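PDB 3CHJ: alpha-14 giardin from Giardia lamblia, which binds calcium, probably also phospholipids such as phosphatidylserine, and may be a calcium-regulated structural link between the lipid bilayer and the underlying axoneme. Local coordinates for residues R82-I90 with L104-E115; D242-N252 with C276-Y287. All coordinates share one frame; numbering follows the deposited sequence.

Interaction 1 (R82-I90 with L104-E115); sequences RAQLLCELI and LVDVLLTIETHE
Residues 82-90 and 104-108 run nearly antiparallel, their helix axes 10.0 Å apart at 158°, with Leu86 facing Val107 and Ile90 facing Leu104 before segment 104-115 leaves its helix at Leu109 and enters another at Thr113. Val107 spreads its two methyls over the facing helix: CG1 lies 4.0 Å from Leu86 CD2 and also meets Ile90 CG1, whereas CG2 turns to Leu89 CB. Ile90 and Leu104 lie roughly perpendicular, Ile90 CG2 resting 4.0 Å from Leu104 CD2. Leu86 reaches past Val107 as well, meeting Ile111 tip to tip, with CD1 3.8 Å from Ile111 CG2. This is the antiparallel helix pairing of an annexin repeat, and the loop 109-112 leads into helix 113-127, whose first turn brings Glu115 against Arg82, Ala83 and Leu86. Glu115, bent at chi2 (74°), lays its CG 3.6 Å from Leu86 CD1 and its carboxylate beside the aliphatic part of Arg82. The guanidinium and carboxylate planes are 75° apart, and Arg82 NE stays 4.1 Å from Glu115 OE1, too far for a salt bridge. Arg82 instead spends its polar end on Met271 O through NH1 and on two waters, both held only weakly by the arginine: one bridges NH2 to Thr110 O, the other NE to Glu112 N.

Interaction 2 (D242-N252 with C276-Y287); sequences DPCCAAAFSMN and CKGCKYYYKKVY
In the fourth annexin repeat of this protein, helix 243-252 packs across helix 279-287 with axes 8.0 Å apart at 65°, close enough because Ala247 and Ala248 line the crossing. Ala248 CB comes 4.0 Å from Tyr283 CB, and Cys279 SG lies near the methyls of both alanines. At the start of the first helix, Asp242 acts as N-cap, its OD1 accepting from Cys244 N from above the carboxylate plane. Its other oxygen, OD2, faces the Tyr282 hydroxyl, and a water bonded to both joins them. The Tyr282 ring also receives two cysteines: Cys245 SG lies obliquely 4.0 Å from its centroid, and Cys244 CB is 3.6 Å from Tyr282 CD2. Cys244 SG, beside its own backbone N (chi1 -69°), is directed into the type I turn 276-279, 3.3 Å from Gly278 N. At the far end Asn252 lies over one face of Tyr287, its amide only 8° from the ring plane and its CB 3.9 Å from the ring centroid in a CH-pi contact. Asn252 OD1 approaches Tyr283 OH at 3.1 Å, while Tyr287 OH meets the edge of the Phe249 ring. Cohesion here comes largely from sulfur, methyl and aromatic packing, with a water joining Asp242 to Tyr282.

In the fold
Interaction 1 closes before interaction 2 opens along the chain, and the two belong to different annexin repeats, interaction 2 to the fourth. Their centres are 19 Å apart and their nearest atoms about 5 Å, without touching. Helices 227-241 and 262-272 pack against both: the Tyr231 hydroxyl hydrogen-bonds to Asp106 of interaction 1 and Ser250 of interaction 2, while Ile268 touches Asp106 as well as Ser250 and Met251. Asp106 also forms salt bridges with Arg264 and Arg267. Helix 262-272, itself in the fourth repeat, and helix 227-241 thus bring repeats distant in sequence together across the middle of the molecule, with interaction 1 the more buried.

Interaction 1 (R82-I90 with L104-E115)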
loop_
_atom_site.group_PDB
_atom_site.type_symbol
_atom_site.label_atom_id
_atom_site.label_comp_id
_atom_site.label_asym_id
_atom_site.label_seq_id
_atom_site.Cartn_x
_atom_site.Cartn_y
_atom_site.Cartn_z
ATOM N N ARG A 82 0.700 -11.019 -5.189
ATOM C CA ARG A 82 0.136 -9.706 -4.836
ATOM C C ARG A 82 -1.378 -9.727 -4.597
ATOM O O ARG A 82 -1.880 -9.257 -3.564
ATOM C CB ARG A 82 0.472 -8.721 -5.956
ATOM C CG ARG A 82 -0.270 -7.404 -5.921
ATOM C CD ARG A 82 0.129 -6.540 -7.113
ATOM N NE ARG A 82 0.018 -5.117 -6.794
ATOM C CZ ARG A 82 0.729 -4.524 -5.838
ATOM N NH1 ARG A 82 1.588 -5.233 -5.116
ATOM N NH2 ARG A 82 0.579 -3.234 -5.592
ATOM N N ALA A 83 -2.111 -10.263 -5.567
ATOM C CA ALA A 83 -3.567 -10.262 -5.492
ATOM C C ALA A 83 -4.050 -11.014 -4.257
ATOM O O ALA A 83 -5.001 -10.592 -3.598
ATOM C CB ALA A 83 -4.165 -10.852 -6.763
ATOM N N GLN A 84 -3.400 -12.133 -3.950
ATOM C CA GLN A 84 -3.727 -12.922 -2.769
ATOM C C GLN A 84 -3.485 -12.114 -1.484
ATOM O O GLN A 84 -4.341 -12.051 -0.602
ATOM C CB GLN A 84 -2.874 -14.195 -2.747
ATOM C CG GLN A 84 -3.271 -15.150 -1.651
ATOM C CD GLN A 84 -4.537 -15.918 -1.989
ATOM O OE1 GLN A 84 -4.795 -16.244 -3.154
ATOM N NE2 GLN A 84 -5.332 -16.219 -0.970
ATOM N N LEU A 85 -2.315 -11.483 -1.415
ATOM C CA LEU A 85 -1.974 -10.642 -0.300
ATOM C C LEU A 85 -3.043 -9.551 -0.106
ATOM O O LEU A 85 -3.521 -9.364 1.024
ATOM C CB LEU A 85 -0.583 -10.030 -0.501
ATOM C CG LEU A 85 -0.215 -8.979 0.539
ATOM C CD1 LEU A 85 -0.086 -9.630 1.904
ATOM C CD2 LEU A 85 1.061 -8.267 0.115
ATOM N N LEU A 86 -3.426 -8.855 -1.184
ATOM C CA LEU A 86 -4.424 -7.780 -1.055
ATOM C C LEU A 86 -5.748 -8.290 -0.489
ATOM O O LEU A 86 -6.347 -7.651 0.389
ATOM C CB LEU A 86 -4.654 -7.081 -2.402
ATOM C CG LEU A 86 -3.406 -6.465 -3.051
ATOM C CD1 LEU A 86 -3.696 -5.931 -4.448
ATOM C CD2 LEU A 86 -2.810 -5.370 -2.190
ATOM N N CYS A 87 -6.212 -9.441 -0.986
ATOM C CA CYS A 87 -7.459 -10.017 -0.488
ATOM C C CYS A 87 -7.343 -10.407 0.987
ATOM O O CYS A 87 -8.245 -10.155 1.779
ATOM C CB CYS A 87 -7.851 -11.260 -1.298
ATOM S SG CYS A 87 -8.405 -10.866 -2.950
ATOM N N GLU A 88 -6.232 -11.042 1.342
ATOM C CA GLU A 88 -6.016 -11.447 2.736
ATOM C C GLU A 88 -5.958 -10.244 3.678
ATOM O O GLU A 88 -6.461 -10.316 4.807
ATOM C CB GLU A 88 -4.767 -12.296 2.888
ATOM C CG GLU A 88 -4.871 -13.615 2.132
ATOM C CD GLU A 88 -3.613 -14.453 2.264
ATOM O OE1 GLU A 88 -2.717 -14.036 3.017
ATOM O OE2 GLU A 88 -3.534 -15.522 1.620
ATOM N N LEU A 89 -5.367 -9.145 3.214
ATOM C CA LEU A 89 -5.323 -7.929 4.042
ATOM C C LEU A 89 -6.726 -7.350 4.261
ATOM O O LEU A 89 -7.067 -6.961 5.365
ATOM C CB LEU A 89 -4.420 -6.854 3.424
ATOM C CG LEU A 89 -2.928 -7.206 3.425
ATOM C CD1 LEU A 89 -2.143 -6.205 2.563
ATOM C CD2 LEU A 89 -2.376 -7.205 4.847
ATOM N N ILE A 90 -7.530 -7.301 3.203
ATOM C CA ILE A 90 -8.926 -6.822 3.332
ATOM C C ILE A 90 -9.747 -7.727 4.254
ATOM O O ILE A 90 -10.480 -7.242 5.107
ATOM C CB ILE A 90 -9.601 -6.697 1.953
ATOM C CG1 ILE A 90 -8.915 -5.595 1.159
ATOM C CG2 ILE A 90 -11.108 -6.467 2.100
ATOM C CD1 ILE A 90 -9.279 -5.647 -0.312
ATOM N N LEU A 104 -7.792 -0.806 5.156
ATOM C CA LEU A 104 -8.655 -0.755 3.976
ATOM C C LEU A 104 -8.261 0.455 3.124
ATOM O O LEU A 104 -8.224 0.367 1.910
ATOM C CB LEU A 104 -10.125 -0.690 4.418
ATOM C CG LEU A 104 -10.605 -1.972 5.113
ATOM C CD1 LEU A 104 -12.085 -1.800 5.536
ATOM C CD2 LEU A 104 -10.412 -3.182 4.228
ATOM N N VAL A 105 -7.980 1.589 3.767
ATOM C CA VAL A 105 -7.501 2.777 3.040
ATOM C C VAL A 105 -6.158 2.516 2.353
ATOM O O VAL A 105 -6.006 2.775 1.147
ATOM C CB VAL A 105 -7.453 3.986 3.984
ATOM C CG1 VAL A 105 -6.727 5.213 3.342
ATOM C CG2 VAL A 105 -8.908 4.344 4.387
ATOM N N ASP A 106 -5.214 1.945 3.096
ATOM C CA ASP A 106 -3.877 1.695 2.555
ATOM C C ASP A 106 -3.939 0.798 1.333
ATOM O O ASP A 106 -3.172 0.990 0.376
ATOM C CB ASP A 106 -2.999 0.989 3.588
ATOM C CG ASP A 106 -2.527 1.908 4.706
ATOM O OD1 ASP A 106 -2.673 3.161 4.628
ATOM O OD2 ASP A 106 -1.977 1.337 5.673
ATOM N N VAL A 107 -4.815 -0.203 1.378
ATOM C CA VAL A 107 -4.883 -1.188 0.297
ATOM C C VAL A 107 -5.612 -0.609 -0.900
ATOM O O VAL A 107 -5.077 -0.563 -2.017
ATOM C CB VAL A 107 -5.574 -2.484 0.763
ATOM C CG1 VAL A 107 -5.839 -3.408 -0.427
ATOM C CG2 VAL A 107 -4.716 -3.183 1.826
ATOM N N LEU A 108 -6.836 -0.155 -0.687
ATOM C CA LEU A 108 -7.695 0.171 -1.821
ATOM C C LEU A 108 -7.208 1.370 -2.610
ATOM O O LEU A 108 -7.463 1.446 -3.820
ATOM C CB LEU A 108 -9.135 0.349 -1.365
ATOM C CG LEU A 108 -9.777 -0.987 -1.001
ATOM C CD1 LEU A 108 -11.077 -0.780 -0.229
ATOM C CD2 LEU A 108 -10.036 -1.811 -2.298
ATOM N N LEU A 109 -6.506 2.291 -1.945
ATOM C CA LEU A 109 -6.126 3.557 -2.594
ATOM C C LEU A 109 -4.754 3.510 -3.255
ATOM O O LEU A 109 -4.316 4.508 -3.829
ATOM C CB LEU A 109 -6.223 4.746 -1.645
ATOM C CG LEU A 109 -7.621 4.977 -1.070
ATOM C CD1 LEU A 109 -7.596 6.230 -0.189
ATOM C CD2 LEU A 109 -8.634 5.100 -2.210
ATOM N N THR A 110 -4.087 2.364 -3.178
ATOM C CA THR A 110 -2.707 2.301 -3.708
ATOM C C THR A 110 -2.509 1.155 -4.681
ATOM O O THR A 110 -1.375 0.711 -4.910
ATOM C CB THR A 110 -1.648 2.213 -2.616
ATOM O OG1 THR A 110 -1.775 0.950 -1.944
ATOM C CG2 THR A 110 -1.751 3.373 -1.627
ATOM N N ILE A 111 -3.606 0.688 -5.254
ATOM C CA ILE A 111 -3.555 -0.318 -6.312
ATOM C C ILE A 111 -4.226 0.154 -7.602
ATOM O O ILE A 111 -5.158 0.968 -7.596
ATOM C CB ILE A 111 -4.121 -1.669 -5.847
ATOM C CG1 ILE A 111 -5.593 -1.523 -5.409
ATOM C CG2 ILE A 111 -3.224 -2.207 -4.746
ATOM C CD1 ILE A 111 -6.248 -2.800 -4.928
ATOM N N GLU A 112 -3.742 -0.374 -8.719
ATOM C CA GLU A 112 -4.248 0.050 -10.020
ATOM C C GLU A 112 -5.691 -0.420 -10.246
ATOM O O GLU A 112 -6.142 -1.388 -9.614
ATOM C CB GLU A 112 -3.324 -0.477 -11.131
ATOM C CG GLU A 112 -1.837 -0.110 -10.954
ATOM C CD GLU A 112 -1.561 1.385 -11.068
ATOM O OE1 GLU A 112 -2.347 2.100 -11.715
ATOM O OE2 GLU A 112 -0.544 1.845 -10.508
ATOM N N THR A 113 -6.423 0.262 -11.134
ATOM C CA THR A 113 -7.826 -0.096 -11.379
ATOM C C THR A 113 -7.954 -1.543 -11.852
ATOM O O THR A 113 -8.867 -2.260 -11.418
ATOM C CB THR A 113 -8.539 0.828 -12.407
ATOM O OG1 THR A 113 -7.863 2.086 -12.499
ATOM C CG2 THR A 113 -9.994 1.053 -11.986
ATOM N N HIS A 114 -7.038 -1.981 -12.722
ATOM C CA HIS A 114 -7.034 -3.382 -13.173
ATOM C C HIS A 114 -6.868 -4.368 -12.011
ATOM O O HIS A 114 -7.455 -5.453 -12.022
ATOM C CB HIS A 114 -6.009 -3.634 -14.306
ATOM C CG HIS A 114 -4.572 -3.640 -13.859
ATOM N ND1 HIS A 114 -3.960 -4.759 -13.336
ATOM C CD2 HIS A 114 -3.618 -2.676 -13.900
ATOM C CE1 HIS A 114 -2.701 -4.478 -13.047
ATOM N NE2 HIS A 114 -2.466 -3.222 -13.386
ATOM N N GLU A 115 -6.088 -3.967 -11.005
ATOM C CA GLU A 115 -5.833 -4.799 -9.830
ATOM C C GLU A 115 -7.072 -4.837 -8.934
ATOM O O GLU A 115 -7.350 -5.848 -8.320
ATOM C CB GLU A 115 -4.639 -4.282 -9.032
ATOM C CG GLU A 115 -4.117 -5.283 -7.968
ATOM C CD GLU A 115 -3.347 -6.474 -8.551
ATOM O OE1 GLU A 115 -2.678 -6.314 -9.591
ATOM O OE2 GLU A 115 -3.401 -7.576 -7.956
HETATM O O HOH W 1 -1.550 -2.586 -8.371
HETATM O O HOH W 2 0.399 -0.682 -6.521
#

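Interaction 2 (D242-N252 with C276-Y287)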
loop_
_atom_site.group_PDB
_atom_site.type_symbol
_atom_site.label_atom_id
_atom_site.label_comp_id
_atom_site.label_asym_id
_atom_site.label_seq_id
_atom_site.Cartn_x
_atom_site.Cartn_y
_atom_site.Cartn_z
ATOM N N ASP A 242 2.329 9.936 -8.224
ATOM C CA ASP A 242 3.585 9.166 -8.291
ATOM C C ASP A 242 3.603 8.130 -7.158
ATOM O O ASP A 242 3.845 8.509 -6.005
ATOM C CB ASP A 242 4.789 10.070 -8.135
ATOM C CG ASP A 242 6.116 9.338 -8.366
ATOM O OD1 ASP A 242 6.168 8.088 -8.252
ATOM O OD2 ASP A 242 7.116 10.029 -8.641
ATOM N N PRO A 243 3.309 6.853 -7.475
ATOM C CA PRO A 243 3.313 5.793 -6.457
ATOM C C PRO A 243 4.501 5.789 -5.497
ATOM O O PRO A 243 4.314 5.427 -4.330
ATOM C CB PRO A 243 3.278 4.509 -7.285
ATOM C CG PRO A 243 2.400 4.910 -8.466
ATOM C CD PRO A 243 2.894 6.312 -8.799
ATOM N N CYS A 244 5.696 6.180 -5.943
ATOM C CA CYS A 244 6.872 6.193 -5.047
ATOM C C CYS A 244 6.719 7.208 -3.919
ATOM O O CYS A 244 7.136 6.963 -2.778
ATOM C CB CYS A 244 8.179 6.423 -5.812
ATOM S SG CYS A 244 8.608 5.026 -6.856
ATOM N N CYS A 245 6.074 8.330 -4.237
ATOM C CA CYS A 245 5.747 9.336 -3.239
ATOM C C CYS A 245 4.696 8.813 -2.260
ATOM O O CYS A 245 4.789 9.075 -1.054
ATOM C CB CYS A 245 5.259 10.604 -3.907
ATOM S SG CYS A 245 6.644 11.571 -4.578
ATOM N N ALA A 246 3.718 8.069 -2.777
ATOM C CA ALA A 246 2.714 7.462 -1.907
ATOM C C ALA A 246 3.337 6.489 -0.900
ATOM O O ALA A 246 2.962 6.479 0.277
ATOM C CB ALA A 246 1.605 6.789 -2.735
ATOM N N ALA A 247 4.277 5.676 -1.365
ATOM C CA ALA A 247 4.942 4.721 -0.495
ATOM C C ALA A 247 5.733 5.481 0.577
ATOM O O ALA A 247 5.685 5.136 1.751
ATOM C CB ALA A 247 5.867 3.830 -1.309
ATOM N N ALA A 248 6.482 6.512 0.170
ATOM C CA ALA A 248 7.233 7.319 1.139
ATOM C C ALA A 248 6.337 7.971 2.179
ATOM O O ALA A 248 6.656 7.986 3.358
ATOM C CB ALA A 248 8.082 8.377 0.427
ATOM N N PHE A 249 5.202 8.494 1.719
ATOM C CA PHE A 249 4.224 9.104 2.617
ATOM C C PHE A 249 3.705 8.083 3.615
ATOM O O PHE A 249 3.708 8.347 4.817
ATOM C CB PHE A 249 3.075 9.694 1.782
ATOM C CG PHE A 249 1.887 10.176 2.601
ATOM C CD1 PHE A 249 2.046 11.149 3.583
ATOM C CD2 PHE A 249 0.617 9.635 2.385
ATOM C CE1 PHE A 249 0.940 11.597 4.338
ATOM C CE2 PHE A 249 -0.508 10.084 3.146
ATOM C CZ PHE A 249 -0.327 11.048 4.113
ATOM N N SER A 250 3.249 6.932 3.122
ATOM C CA SER A 250 2.680 5.922 4.045
ATOM C C SER A 250 3.728 5.425 5.040
ATOM O O SER A 250 3.431 5.194 6.229
ATOM C CB SER A 250 2.084 4.743 3.285
ATOM O OG SER A 250 1.025 5.155 2.420
ATOM N N MET A 251 4.961 5.269 4.564
ATOM C CA MET A 251 6.048 4.827 5.444
ATOM C C MET A 251 6.341 5.901 6.495
ATOM O O MET A 251 6.538 5.581 7.659
ATOM C CB MET A 251 7.308 4.477 4.648
ATOM C CG MET A 251 7.160 3.196 3.789
ATOM S SD MET A 251 6.858 1.669 4.731
ATOM C CE MET A 251 8.479 1.445 5.527
ATOM N N ASN A 252 6.345 7.172 6.099
ATOM C CA ASN A 252 6.568 8.252 7.074
ATOM C C ASN A 252 5.515 8.253 8.184
ATOM O O ASN A 252 5.840 8.383 9.377
ATOM C CB ASN A 252 6.634 9.619 6.381
ATOM C CG ASN A 252 6.931 10.750 7.366
ATOM O OD1 ASN A 252 8.059 10.898 7.856
ATOM N ND2 ASN A 252 5.917 11.547 7.660
ATOM N N CYS A 276 7.935 0.148 -6.253
ATOM C CA CYS A 276 8.172 1.535 -5.862
ATOM C C CYS A 276 9.627 1.796 -5.460
ATOM O O CYS A 276 9.916 2.226 -4.331
ATOM C CB CYS A 276 7.220 1.938 -4.729
ATOM S SG CYS A 276 5.459 2.019 -5.222
ATOM N N LYS A 277 10.524 1.589 -6.412
ATOM C CA LYS A 277 11.957 1.669 -6.159
ATOM C C LYS A 277 12.436 3.045 -5.720
ATOM O O LYS A 277 13.408 3.149 -4.962
ATOM C CB LYS A 277 12.738 1.189 -7.380
ATOM C CG LYS A 277 12.459 -0.275 -7.693
ATOM C CD LYS A 277 13.343 -0.791 -8.817
ATOM C CE LYS A 277 12.921 -2.211 -9.207
ATOM N NZ LYS A 277 13.996 -2.932 -9.948
ATOM N N GLY A 278 11.739 4.093 -6.153
ATOM C CA GLY A 278 12.150 5.437 -5.772
ATOM C C GLY A 278 11.733 5.874 -4.375
ATOM O O GLY A 278 11.972 7.021 -3.988
ATOM N N CYS A 279 11.134 4.976 -3.597
ATOM C CA CYS A 279 10.669 5.345 -2.255
ATOM C C CYS A 279 11.711 6.070 -1.409
ATOM O O CYS A 279 11.423 7.153 -0.850
ATOM C CB CYS A 279 10.181 4.114 -1.509
ATOM S SG CYS A 279 9.570 4.479 0.170
ATOM N N LYS A 280 12.903 5.487 -1.274
ATOM C CA LYS A 280 13.917 6.126 -0.413
ATOM C C LYS A 280 14.328 7.515 -0.912
ATOM O O LYS A 280 14.508 8.450 -0.108
ATOM C CB LYS A 280 15.149 5.238 -0.218
ATOM C CG LYS A 280 14.867 3.941 0.555
ATOM C CD LYS A 280 16.195 3.287 1.016
ATOM C CE LYS A 280 15.944 1.917 1.652
ATOM N NZ LYS A 280 17.222 1.251 2.134
ATOM N N TYR A 281 14.466 7.648 -2.225
ATOM C CA TYR A 281 14.772 8.946 -2.824
ATOM C C TYR A 281 13.710 10.011 -2.489
ATOM O O TYR A 281 14.039 11.103 -2.014
ATOM C CB TYR A 281 14.909 8.777 -4.329
ATOM C CG TYR A 281 15.042 10.075 -5.067
ATOM C CD1 TYR A 281 16.266 10.720 -5.146
ATOM C CD2 TYR A 281 13.934 10.663 -5.655
ATOM C CE1 TYR A 281 16.380 11.932 -5.826
ATOM C CE2 TYR A 281 14.031 11.873 -6.328
ATOM C CZ TYR A 281 15.261 12.494 -6.409
ATOM O OH TYR A 281 15.366 13.688 -7.104
ATOM N N TYR A 282 12.439 9.688 -2.719
ATOM C CA TYR A 282 11.389 10.666 -2.445
ATOM C C TYR A 282 11.237 10.905 -0.958
ATOM O O TYR A 282 10.921 12.011 -0.551
ATOM C CB TYR A 282 10.058 10.273 -3.099
ATOM C CG TYR A 282 10.133 10.434 -4.591
ATOM C CD1 TYR A 282 10.076 11.699 -5.177
ATOM C CD2 TYR A 282 10.304 9.322 -5.426
ATOM C CE1 TYR A 282 10.172 11.851 -6.559
ATOM C CE2 TYR A 282 10.405 9.462 -6.810
ATOM C CZ TYR A 282 10.342 10.726 -7.368
ATOM O OH TYR A 282 10.429 10.882 -8.727
ATOM N N TYR A 283 11.468 9.874 -0.157
ATOM C CA TYR A 283 11.405 10.022 1.296
ATOM C C TYR A 283 12.325 11.162 1.767
ATOM O O TYR A 283 11.906 12.051 2.520
ATOM C CB TYR A 283 11.758 8.697 2.007
ATOM C CG TYR A 283 11.500 8.797 3.494
ATOM C CD1 TYR A 283 10.315 8.294 4.049
ATOM C CD2 TYR A 283 12.403 9.443 4.339
ATOM C CE1 TYR A 283 10.040 8.429 5.407
ATOM C CE2 TYR A 283 12.129 9.590 5.711
ATOM C CZ TYR A 283 10.952 9.077 6.223
ATOM O OH TYR A 283 10.662 9.211 7.562
ATOM N N LYS A 284 13.577 11.137 1.321
ATOM C CA LYS A 284 14.537 12.175 1.718
ATOM C C LYS A 284 14.193 13.532 1.102
ATOM O O LYS A 284 14.331 14.580 1.758
ATOM C CB LYS A 284 15.950 11.755 1.329
ATOM C CG LYS A 284 17.019 12.729 1.803
ATOM C CD LYS A 284 18.397 12.125 1.692
ATOM C CE LYS A 284 19.481 13.166 1.936
ATOM N NZ LYS A 284 19.536 14.164 0.821
ATOM N N LYS A 285 13.729 13.508 -0.143
ATOM C CA LYS A 285 13.436 14.735 -0.868
ATOM C C LYS A 285 12.335 15.487 -0.132
ATOM O O LYS A 285 12.405 16.714 -0.024
ATOM C CB LYS A 285 13.043 14.406 -2.315
ATOM C CG LYS A 285 13.127 15.581 -3.266
ATOM C CD LYS A 285 12.970 15.129 -4.705
ATOM C CE LYS A 285 13.102 16.297 -5.677
ATOM N NZ LYS A 285 12.995 15.810 -7.094
ATOM N N VAL A 286 11.352 14.755 0.401
ATOM C CA VAL A 286 10.162 15.353 1.003
ATOM C C VAL A 286 10.365 15.623 2.497
ATOM O O VAL A 286 9.976 16.684 3.000
ATOM C CB VAL A 286 8.917 14.451 0.784
ATOM C CG1 VAL A 286 7.688 15.040 1.465
ATOM C CG2 VAL A 286 8.657 14.269 -0.711
ATOM N N TYR A 287 10.978 14.669 3.206
ATOM C CA TYR A 287 11.064 14.728 4.675
ATOM C C TYR A 287 12.414 15.207 5.206
ATOM O O TYR A 287 12.549 15.421 6.416
ATOM C CB TYR A 287 10.665 13.380 5.334
ATOM C CG TYR A 287 9.281 12.994 4.893
ATOM C CD1 TYR A 287 9.082 11.949 3.991
ATOM C CD2 TYR A 287 8.178 13.731 5.313
ATOM C CE1 TYR A 287 7.792 11.631 3.531
ATOM C CE2 TYR A 287 6.906 13.428 4.872
ATOM C CZ TYR A 287 6.715 12.387 3.988
ATOM O OH TYR A 287 5.429 12.124 3.559
HETATM O O HOH W 3 9.096 8.812 -9.931
HETATM O O HOH W 4 5.842 11.458 0.252
#